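Local coordinates for coat protein (Turnip yellow mosaic virus, PDB 2FZ2) that self-assembles in 180 copies into the T=3 icosahedral capsid that encloses the single-stranded RNA genome of the virus, at residues 65-79 with 169-183. Numbering follows the deposited sequence.
Sequences FYRHASLESLWVTIH and CIITVSGTLSMHSPL
H79 doubles its grip on I170: both its backbone N and its ring ND1 donate to I170 O, at 2.6 and 3.1 Å. The ring bond comes from above the carbonyl plane, whereas the acceptor lies nearly in the imidazole plane. With CG anti to the carbonyl carbon (chi1 -56°) the ring sits beside its own backbone N, where ND1 can reach I170 O; T77 CG2 lies over one ring face, offset toward the rim. Strands 73-79 and 169-180 run antiparallel, T77 N donating to T172 O almost straight, at 175°.

One face of this ladder is tightly packed. V76 and I171 lie side by side with CG2 on CG2 at 3.7 Å, and L74 CD1 meets V173 CG2 obliquely; W95 of strand 89-97 covers L74, V76 and V173, and V91 lies on I78, so this face belongs to the interior between the sheets. The other face is mixed, with T77, T172, S174 and W75, whose indole lays one face over the backbone of S174, with S174 O 3.6 Å above the ring plane.

Midway, E72 N and S73 N both donate to T176 O, at 2.8 and 3.3 Å, forming a classic beta bulge where the chain turns a corner. Here lies the solvent side: E72 is the exposed residue of the contact, its side chain touching K32 of strand 30-42.

Beyond it the pair runs on into an end gripped by two neighbouring subunits. M179 brings CE over one face of the Y66 ring, 3.9 Å from its centroid, a CH-pi contact; SD, above the same face at 4.6 Å from the centroid, makes it Met-aromatic as well. M179 also packs on Y66 of a neighbouring subunit. R67 N is held by S181 O, while its guanidinium forms a salt bridge with D149 of another subunit. The two strands are thus neighbours in one sheet, packed through W95 and V91 on the second, as in the jelly-roll beta sandwich of icosahedral plant virus coat proteins.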
ATOM      1  N   PHE D  65      28.392   0.131-121.905  1.00 17.75           N
ATOM      2  CA  PHE D  65      29.213   0.278-120.682  1.00 18.79           C
ATOM      3  C   PHE D  65      28.642  -0.197-119.350  1.00 19.11           C
ATOM      4  O   PHE D  65      29.347  -0.164-118.345  1.00 21.00           O
ATOM      5  CB  PHE D  65      29.699   1.726-120.482  1.00 15.68           C
ATOM      6  CG  PHE D  65      30.621   2.217-121.569  1.00 21.51           C
ATOM      7  CD1 PHE D  65      30.253   3.277-122.390  1.00 30.56           C
ATOM      8  CD2 PHE D  65      31.830   1.582-121.819  1.00 20.83           C
ATOM      9  CE1 PHE D  65      31.077   3.688-123.451  1.00 26.58           C
ATOM     10  CE2 PHE D  65      32.651   1.986-122.875  1.00 20.13           C
ATOM     11  CZ  PHE D  65      32.271   3.040-123.692  1.00 20.79           C
ATOM     12  N   TYR D  66      27.380  -0.615-119.317  1.00 21.34           N
ATOM     13  CA  TYR D  66      26.807  -1.141-118.077  1.00 22.83           C
ATOM     14  C   TYR D  66      26.260  -2.538-118.355  1.00 21.86           C
ATOM     15  O   TYR D  66      25.844  -2.842-119.474  1.00 17.65           O
ATOM     16  CB  TYR D  66      25.705  -0.227-117.545  1.00 25.80           C
ATOM     17  CG  TYR D  66      26.203   1.162-117.293  1.00 28.88           C
ATOM     18  CD1 TYR D  66      26.300   2.071-118.338  1.00 36.91           C
ATOM     19  CD2 TYR D  66      26.639   1.553-116.031  1.00 26.89           C
ATOM     20  CE1 TYR D  66      26.826   3.338-118.144  1.00 45.54           C
ATOM     21  CE2 TYR D  66      27.171   2.821-115.814  1.00 30.80           C
ATOM     22  CZ  TYR D  66      27.266   3.709-116.882  1.00 44.62           C
ATOM     23  OH  TYR D  66      27.828   4.960-116.727  1.00 51.31           O
ATOM     24  N   ARG D  67      26.275  -3.397-117.344  1.00 23.25           N
ATOM     25  CA  ARG D  67      25.798  -4.749-117.542  1.00 22.96           C
ATOM     26  C   ARG D  67      24.304  -4.883-117.293  1.00 22.58           C
ATOM     27  O   ARG D  67      23.653  -5.722-117.927  1.00 24.21           O
ATOM     28  CB  ARG D  67      26.584  -5.724-116.658  1.00 27.90           C
ATOM     29  CG  ARG D  67      28.094  -5.511-116.681  1.00 23.30           C
ATOM     30  CD  ARG D  67      28.838  -6.823-116.872  1.00 25.70           C
ATOM     31  NE  ARG D  67      29.280  -7.431-115.613  1.00 29.04           N
ATOM     32  CZ  ARG D  67      28.837  -8.601-115.155  1.00 29.23           C
ATOM     33  NH1 ARG D  67      27.939  -9.276-115.864  1.00 28.53           N
ATOM     34  NH2 ARG D  67      29.288  -9.102-114.001  1.00 25.21           N
ATOM     35  N   HIS D  68      23.763  -4.073-116.379  1.00 15.98           N
ATOM     36  CA  HIS D  68      22.332  -4.118-116.093  1.00 21.43           C
ATOM     37  C   HIS D  68      21.718  -2.749-116.123  1.00 22.23           C
ATOM     38  O   HIS D  68      22.369  -1.763-115.769  1.00 21.74           O
ATOM     39  CB  HIS D  68      22.033  -4.717-114.729  1.00 20.02           C
ATOM     40  CG  HIS D  68      22.856  -5.913-114.408  1.00 21.65           C
ATOM     41  ND1 HIS D  68      22.414  -7.198-114.633  1.00 25.74           N
ATOM     42  CD2 HIS D  68      24.099  -6.023-113.889  1.00 19.31           C
ATOM     43  CE1 HIS D  68      23.353  -8.051-114.267  1.00 26.73           C
ATOM     44  NE2 HIS D  68      24.385  -7.363-113.811  1.00 28.29           N
ATOM     45  N   ALA D  69      20.447  -2.713-116.521  1.00 26.35           N
ATOM     46  CA  ALA D  69      19.682  -1.482-116.618  1.00 21.60           C
ATOM     47  C   ALA D  69      18.200  -1.771-116.816  1.00 24.31           C
ATOM     48  O   ALA D  69      17.809  -2.358-117.826  1.00 17.86           O
ATOM     49  CB  ALA D  69      20.187  -0.658-117.767  1.00 13.39           C
ATOM     50  N   SER D  70      17.399  -1.346-115.839  1.00 27.17           N
ATOM     51  CA  SER D  70      15.946  -1.498-115.840  1.00 24.72           C
ATOM     52  C   SER D  70      15.347  -0.153-116.214  1.00 23.53           C
ATOM     53  O   SER D  70      16.053   0.839-116.270  1.00 25.73           O
ATOM     54  CB  SER D  70      15.450  -1.876-114.441  1.00 34.46           C
ATOM     55  OG  SER D  70      15.258  -3.276-114.292  1.00 49.94           O
ATOM     56  N   LEU D  71      14.039  -0.119-116.445  1.00 23.91           N
ATOM     57  CA  LEU D  71      13.325   1.108-116.807  1.00 18.70           C
ATOM     58  C   LEU D  71      12.547   1.666-115.627  1.00 22.96           C
ATOM     59  O   LEU D  71      11.584   1.041-115.181  1.00 29.07           O
ATOM     60  CB  LEU D  71      12.340   0.807-117.914  1.00 15.39           C
ATOM     61  CG  LEU D  71      12.943   1.017-119.281  1.00 11.71           C
ATOM     62  CD1 LEU D  71      12.012   0.524-120.379  1.00 11.03           C
ATOM     63  CD2 LEU D  71      13.209   2.489-119.413  1.00 18.78           C
ATOM     64  N   GLU D  72      12.933   2.836-115.125  1.00 20.89           N
ATOM     65  CA  GLU D  72      12.230   3.407-113.973  1.00 29.04           C
ATOM     66  C   GLU D  72      10.845   3.965-114.322  1.00 27.76           C
ATOM     67  O   GLU D  72       9.895   3.832-113.540  1.00 30.89           O
ATOM     68  CB  GLU D  72      13.082   4.495-113.302  1.00 39.46           C
ATOM     69  CG  GLU D  72      13.132   4.413-111.765  1.00 56.11           C
ATOM     70  CD  GLU D  72      14.007   3.262-111.243  1.00 67.12           C
ATOM     71  OE1 GLU D  72      14.163   2.236-111.952  1.00 68.66           O
ATOM     72  OE2 GLU D  72      14.541   3.387-110.113  1.00 74.69           O
ATOM     73  N   SER D  73      10.733   4.589-115.490  1.00 23.86           N
ATOM     74  CA  SER D  73       9.466   5.147-115.938  1.00 21.90           C
ATOM     75  C   SER D  73       9.498   5.266-117.454  1.00 18.47           C
ATOM     76  O   SER D  73      10.544   5.522-118.051  1.00 14.35           O
ATOM     77  CB  SER D  73       9.219   6.517-115.295  1.00 31.78           C
ATOM     78  OG  SER D  73      10.339   7.385-115.424  1.00 41.95           O
ATOM     79  N   LEU D  74       8.349   5.083-118.085  1.00 16.25           N
ATOM     80  CA  LEU D  74       8.311   5.145-119.534  1.00 13.40           C
ATOM     81  C   LEU D  74       6.931   5.495-120.047  1.00 14.60           C
ATOM     82  O   LEU D  74       5.934   4.980-119.552  1.00 22.81           O
ATOM     83  CB  LEU D  74       8.726   3.793-120.105  1.00  5.20           C
ATOM     84  CG  LEU D  74       8.327   3.549-121.552  1.00  5.20           C
ATOM     85  CD1 LEU D  74       9.187   4.445-122.413  1.00 14.27           C
ATOM     86  CD2 LEU D  74       8.508   2.090-121.941  1.00  5.20           C
ATOM     87  N   TRP D  75       6.878   6.367-121.043  1.00  8.41           N
ATOM     88  CA  TRP D  75       5.609   6.743-121.627  1.00  9.19           C
ATOM     89  C   TRP D  75       5.848   7.223-123.032  1.00  8.78           C
ATOM     90  O   TRP D  75       6.982   7.393-123.456  1.00 10.13           O
ATOM     91  CB  TRP D  75       4.944   7.860-120.831  1.00  7.02           C
ATOM     92  CG  TRP D  75       5.666   9.160-120.945  1.00 18.78           C
ATOM     93  CD1 TRP D  75       5.497  10.117-121.906  1.00 20.70           C
ATOM     94  CD2 TRP D  75       6.701   9.634-120.087  1.00 21.62           C
ATOM     95  NE1 TRP D  75       6.370  11.162-121.697  1.00 21.49           N
ATOM     96  CE2 TRP D  75       7.120  10.886-120.586  1.00 17.57           C
ATOM     97  CE3 TRP D  75       7.321   9.119-118.941  1.00 24.79           C
ATOM     98  CZ2 TRP D  75       8.126  11.626-119.980  1.00 23.53           C
ATOM     99  CZ3 TRP D  75       8.322   9.857-118.338  1.00 18.44           C
ATOM    100  CH2 TRP D  75       8.715  11.095-118.858  1.00 22.71           C
ATOM    101  N   VAL D  76       4.760   7.453-123.747  1.00  9.66           N
ATOM    102  CA  VAL D  76       4.841   7.926-125.109  1.00  9.47           C
ATOM    103  C   VAL D  76       3.997   9.179-125.204  1.00  8.89           C
ATOM    104  O   VAL D  76       2.928   9.279-124.595  1.00 13.05           O
ATOM    105  CB  VAL D  76       4.285   6.891-126.073  1.00  8.73           C
ATOM    106  CG1 VAL D  76       2.959   6.378-125.539  1.00  5.20           C
ATOM    107  CG2 VAL D  76       4.120   7.494-127.458  1.00  5.20           C
ATOM    108  N   THR D  77       4.480  10.138-125.975  1.00 11.33           N
ATOM    109  CA  THR D  77       3.771  11.384-126.143  1.00  8.32           C
ATOM    110  C   THR D  77       3.388  11.642-127.586  1.00  8.81           C
ATOM    111  O   THR D  77       4.160  11.382-128.513  1.00 10.67           O
ATOM    112  CB  THR D  77       4.619  12.575-125.728  1.00  8.25           C
ATOM    113  OG1 THR D  77       5.425  12.261-124.579  1.00 15.08           O
ATOM    114  CG2 THR D  77       3.721  13.746-125.472  1.00  5.20           C
ATOM    115  N   ILE D  78       2.186  12.155-127.781  1.00 10.50           N
ATOM    116  CA  ILE D  78       1.756  12.502-129.119  1.00  9.00           C
ATOM    117  C   ILE D  78       1.795  14.009-129.121  1.00 15.37           C
ATOM    118  O   ILE D  78       1.115  14.648-128.318  1.00 15.11           O
ATOM    119  CB  ILE D  78       0.333  12.085-129.395  1.00  8.07           C
ATOM    120  CG1 ILE D  78       0.156  10.617-129.050  1.00 11.09           C
ATOM    121  CG2 ILE D  78      -0.007  12.386-130.841  1.00 10.21           C
ATOM    122  CD1 ILE D  78      -0.920   9.919-129.842  1.00  5.20           C
ATOM    123  N   HIS D  79       2.601  14.584-130.000  1.00 14.39           N
ATOM    124  CA  HIS D  79       2.703  16.026-130.050  1.00 16.11           C
ATOM    125  C   HIS D  79       2.021  16.498-131.288  1.00 18.26           C
ATOM    126  O   HIS D  79       2.496  16.266-132.396  1.00 25.43           O
ATOM    127  CB  HIS D  79       4.154  16.452-130.066  1.00 13.35           C
ATOM    128  CG  HIS D  79       4.939  15.926-128.911  1.00 17.66           C
ATOM    129  ND1 HIS D  79       5.470  14.653-128.895  1.00 16.40           N
ATOM    130  CD2 HIS D  79       5.292  16.500-127.737  1.00 21.98           C
ATOM    131  CE1 HIS D  79       6.119  14.467-127.761  1.00 19.55           C
ATOM    132  NE2 HIS D  79       6.026  15.571-127.040  1.00 24.27           N
ATOM    133  N   CYS D 169       1.550  15.332-136.582  1.00 17.48           N
ATOM    134  CA  CYS D 169       1.944  15.143-135.208  1.00 19.63           C
ATOM    135  C   CYS D 169       3.177  14.280-135.066  1.00 18.51           C
ATOM    136  O   CYS D 169       3.487  13.433-135.919  1.00 20.00           O
ATOM    137  CB  CYS D 169       0.793  14.546-134.410  1.00 17.01           C
ATOM    138  SG  CYS D 169       0.438  12.860-134.867  1.00 20.35           S
ATOM    139  N   ILE D 170       3.873  14.524-133.964  1.00  9.73           N
ATOM    140  CA  ILE D 170       5.093  13.829-133.635  1.00  9.62           C
ATOM    141  C   ILE D 170       4.911  12.914-132.468  1.00 11.20           C
ATOM    142  O   ILE D 170       4.294  13.276-131.462  1.00 14.88           O
ATOM    143  CB  ILE D 170       6.163  14.784-133.234  1.00  9.40           C
ATOM    144  CG1 ILE D 170       5.979  16.090-134.001  1.00  8.30           C
ATOM    145  CG2 ILE D 170       7.504  14.122-133.407  1.00 13.88           C
ATOM    146  CD1 ILE D 170       7.023  16.340-135.026  1.00  5.20           C
ATOM    147  N   ILE D 171       5.475  11.727-132.591  1.00  8.62           N
ATOM    148  CA  ILE D 171       5.356  10.802-131.514  1.00 12.17           C
ATOM    149  C   ILE D 171       6.711  10.466-130.997  1.00 11.67           C
ATOM    150  O   ILE D 171       7.561   9.972-131.723  1.00 13.42           O
ATOM    151  CB  ILE D 171       4.671   9.553-131.946  1.00  5.20           C
ATOM    152  CG1 ILE D 171       3.176   9.830-132.053  1.00 14.88           C
ATOM    153  CG2 ILE D 171       4.918   8.465-130.918  1.00 23.42           C
ATOM    154  CD1 ILE D 171       2.598   9.494-133.379  1.00  5.20           C
ATOM    155  N   THR D 172       6.906  10.774-129.730  1.00 14.40           N
ATOM    156  CA  THR D 172       8.155  10.498-129.080  1.00 14.77           C
ATOM    157  C   THR D 172       7.816   9.677-127.883  1.00 17.80           C
ATOM    158  O   THR D 172       6.714   9.735-127.337  1.00 19.45           O
ATOM    159  CB  THR D 172       8.855  11.764-128.572  1.00 17.30           C
ATOM    160  OG1 THR D 172       8.416  12.061-127.236  1.00 17.22           O
ATOM    161  CG2 THR D 172       8.538  12.916-129.467  1.00 21.40           C
ATOM    162  N   VAL D 173       8.788   8.898-127.478  1.00 17.33           N
ATOM    163  CA  VAL D 173       8.615   8.097-126.324  1.00 15.04           C
ATOM    164  C   VAL D 173       9.728   8.601-125.428  1.00 13.78           C
ATOM    165  O   VAL D 173      10.804   8.954-125.903  1.00 19.13           O
ATOM    166  CB  VAL D 173       8.792   6.650-126.685  1.00 15.57           C
ATOM    167  CG1 VAL D 173      10.228   6.259-126.543  1.00 10.11           C
ATOM    168  CG2 VAL D 173       7.894   5.808-125.815  1.00 27.00           C
ATOM    169  N   SER D 174       9.464   8.670-124.139  1.00 14.22           N
ATOM    170  CA  SER D 174      10.469   9.150-123.222  1.00 10.89           C
ATOM    171  C   SER D 174      10.328   8.398-121.919  1.00 12.91           C
ATOM    172  O   SER D 174       9.327   7.716-121.671  1.00 17.62           O
ATOM    173  CB  SER D 174      10.289  10.649-123.000  1.00  8.75           C
ATOM    174  OG  SER D 174       9.293  11.145-123.885  1.00 19.31           O
ATOM    175  N   GLY D 175      11.348   8.522-121.091  1.00 16.11           N
ATOM    176  CA  GLY D 175      11.355   7.852-119.810  1.00 18.26           C
ATOM    177  C   GLY D 175      12.748   7.965-119.227  1.00 20.64           C
ATOM    178  O   GLY D 175      13.585   8.738-119.707  1.00 20.42           O
ATOM    179  N   THR D 176      13.013   7.192-118.189  1.00 19.43           N
ATOM    180  CA  THR D 176      14.318   7.227-117.560  1.00 16.65           C
ATOM    181  C   THR D 176      14.650   5.820-117.068  1.00 16.07           C
ATOM    182  O   THR D 176      13.756   5.062-116.673  1.00 16.74           O
ATOM    183  CB  THR D 176      14.334   8.266-116.392  1.00 21.04           C
ATOM    184  OG1 THR D 176      14.777   7.638-115.185  1.00 21.92           O
ATOM    185  CG2 THR D 176      12.939   8.865-116.172  1.00 15.39           C
ATOM    186  N   LEU D 177      15.924   5.449-117.115  1.00 11.55           N
ATOM    187  CA  LEU D 177      16.312   4.114-116.674  1.00 14.48           C
ATOM    188  C   LEU D 177      17.463   4.126-115.671  1.00 14.13           C
ATOM    189  O   LEU D 177      18.235   5.084-115.605  1.00 15.77           O
ATOM    190  CB  LEU D 177      16.664   3.243-117.892  1.00  5.20           C
ATOM    191  CG  LEU D 177      17.239   4.002-119.079  1.00  5.87           C
ATOM    192  CD1 LEU D 177      18.592   4.430-118.670  1.00  5.20           C
ATOM    193  CD2 LEU D 177      17.324   3.173-120.325  1.00  5.20           C
ATOM    194  N   SER D 178      17.552   3.068-114.871  1.00 12.52           N
ATOM    195  CA  SER D 178      18.606   2.944-113.878  1.00 20.85           C
ATOM    196  C   SER D 178      19.604   1.899-114.352  1.00 21.27           C
ATOM    197  O   SER D 178      19.238   0.930-115.011  1.00 27.92           O
ATOM    198  CB  SER D 178      18.024   2.499-112.540  1.00 24.21           C
ATOM    199  OG  SER D 178      18.200   1.098-112.376  1.00 38.84           O
ATOM    200  N   MET D 179      20.869   2.075-114.013  1.00 22.69           N
ATOM    201  CA  MET D 179      21.852   1.100-114.433  1.00 21.01           C
ATOM    202  C   MET D 179      22.985   0.981-113.442  1.00 21.12           C
ATOM    203  O   MET D 179      23.207   1.878-112.617  1.00 26.74           O
ATOM    204  CB  MET D 179      22.409   1.475-115.799  1.00 18.59           C
ATOM    205  CG  MET D 179      22.570   2.959-116.010  1.00 17.95           C
ATOM    206  SD  MET D 179      22.298   3.369-117.732  1.00 28.42           S
ATOM    207  CE  MET D 179      23.637   4.529-118.041  1.00 34.17           C
ATOM    208  N   HIS D 180      23.690  -0.142-113.524  1.00 16.96           N
ATOM    209  CA  HIS D 180      24.822  -0.388-112.656  1.00 21.93           C
ATOM    210  C   HIS D 180      25.724  -1.447-113.257  1.00 20.48           C
ATOM    211  O   HIS D 180      25.464  -1.941-114.363  1.00 19.58           O
ATOM    212  CB  HIS D 180      24.350  -0.797-111.255  1.00 24.49           C
ATOM    213  CG  HIS D 180      23.548  -2.065-111.208  1.00 21.99           C
ATOM    214  ND1 HIS D 180      23.524  -2.982-112.235  1.00 24.58           N
ATOM    215  CD2 HIS D 180      22.772  -2.584-110.225  1.00 28.38           C
ATOM    216  CE1 HIS D 180      22.772  -4.012-111.884  1.00 32.01           C
ATOM    217  NE2 HIS D 180      22.304  -3.795-110.669  1.00 35.16           N
ATOM    218  N   SER D 181      26.793  -1.769-112.532  1.00 20.89           N
ATOM    219  CA  SER D 181      27.752  -2.780-112.966  1.00 16.97           C
ATOM    220  C   SER D 181      28.363  -2.439-114.316  1.00 14.24           C
ATOM    221  O   SER D 181      27.754  -2.651-115.361  1.00 19.94           O
ATOM    222  CB  SER D 181      27.080  -4.152-113.034  1.00 19.21           C
ATOM    223  OG  SER D 181      26.390  -4.452-111.829  1.00 25.75           O
ATOM    224  N   PRO D 182      29.585  -1.905-114.304  1.00  9.14           N
ATOM    225  CA  PRO D 182      30.301  -1.523-115.516  1.00  6.15           C
ATOM    226  C   PRO D 182      30.659  -2.718-116.376  1.00  9.94           C
ATOM    227  O   PRO D 182      30.972  -3.795-115.877  1.00 13.30           O
ATOM    228  CB  PRO D 182      31.550  -0.811-114.996  1.00  5.20           C
ATOM    229  CG  PRO D 182      31.309  -0.561-113.564  1.00  5.20           C
ATOM    230  CD  PRO D 182      30.380  -1.631-113.105  1.00 11.07           C
ATOM    231  N   LEU D 183      30.609  -2.523-117.681  1.00 10.46           N
ATOM    232  CA  LEU D 183      30.944  -3.595-118.588  1.00 13.54           C
ATOM    233  C   LEU D 183      32.370  -3.355-119.011  1.00 15.39           C
ATOM    234  O   LEU D 183      32.645  -2.500-119.841  1.00 20.02           O
ATOM    235  CB  LEU D 183      30.024  -3.563-119.802  1.00 21.26           C
ATOM    236  CG  LEU D 183      30.000  -4.778-120.721  1.00 22.02           C
ATOM    237  CD1 LEU D 183      30.303  -4.322-122.133  1.00 20.66           C
ATOM    238  CD2 LEU D 183      31.009  -5.830-120.251  1.00 39.10           C
TER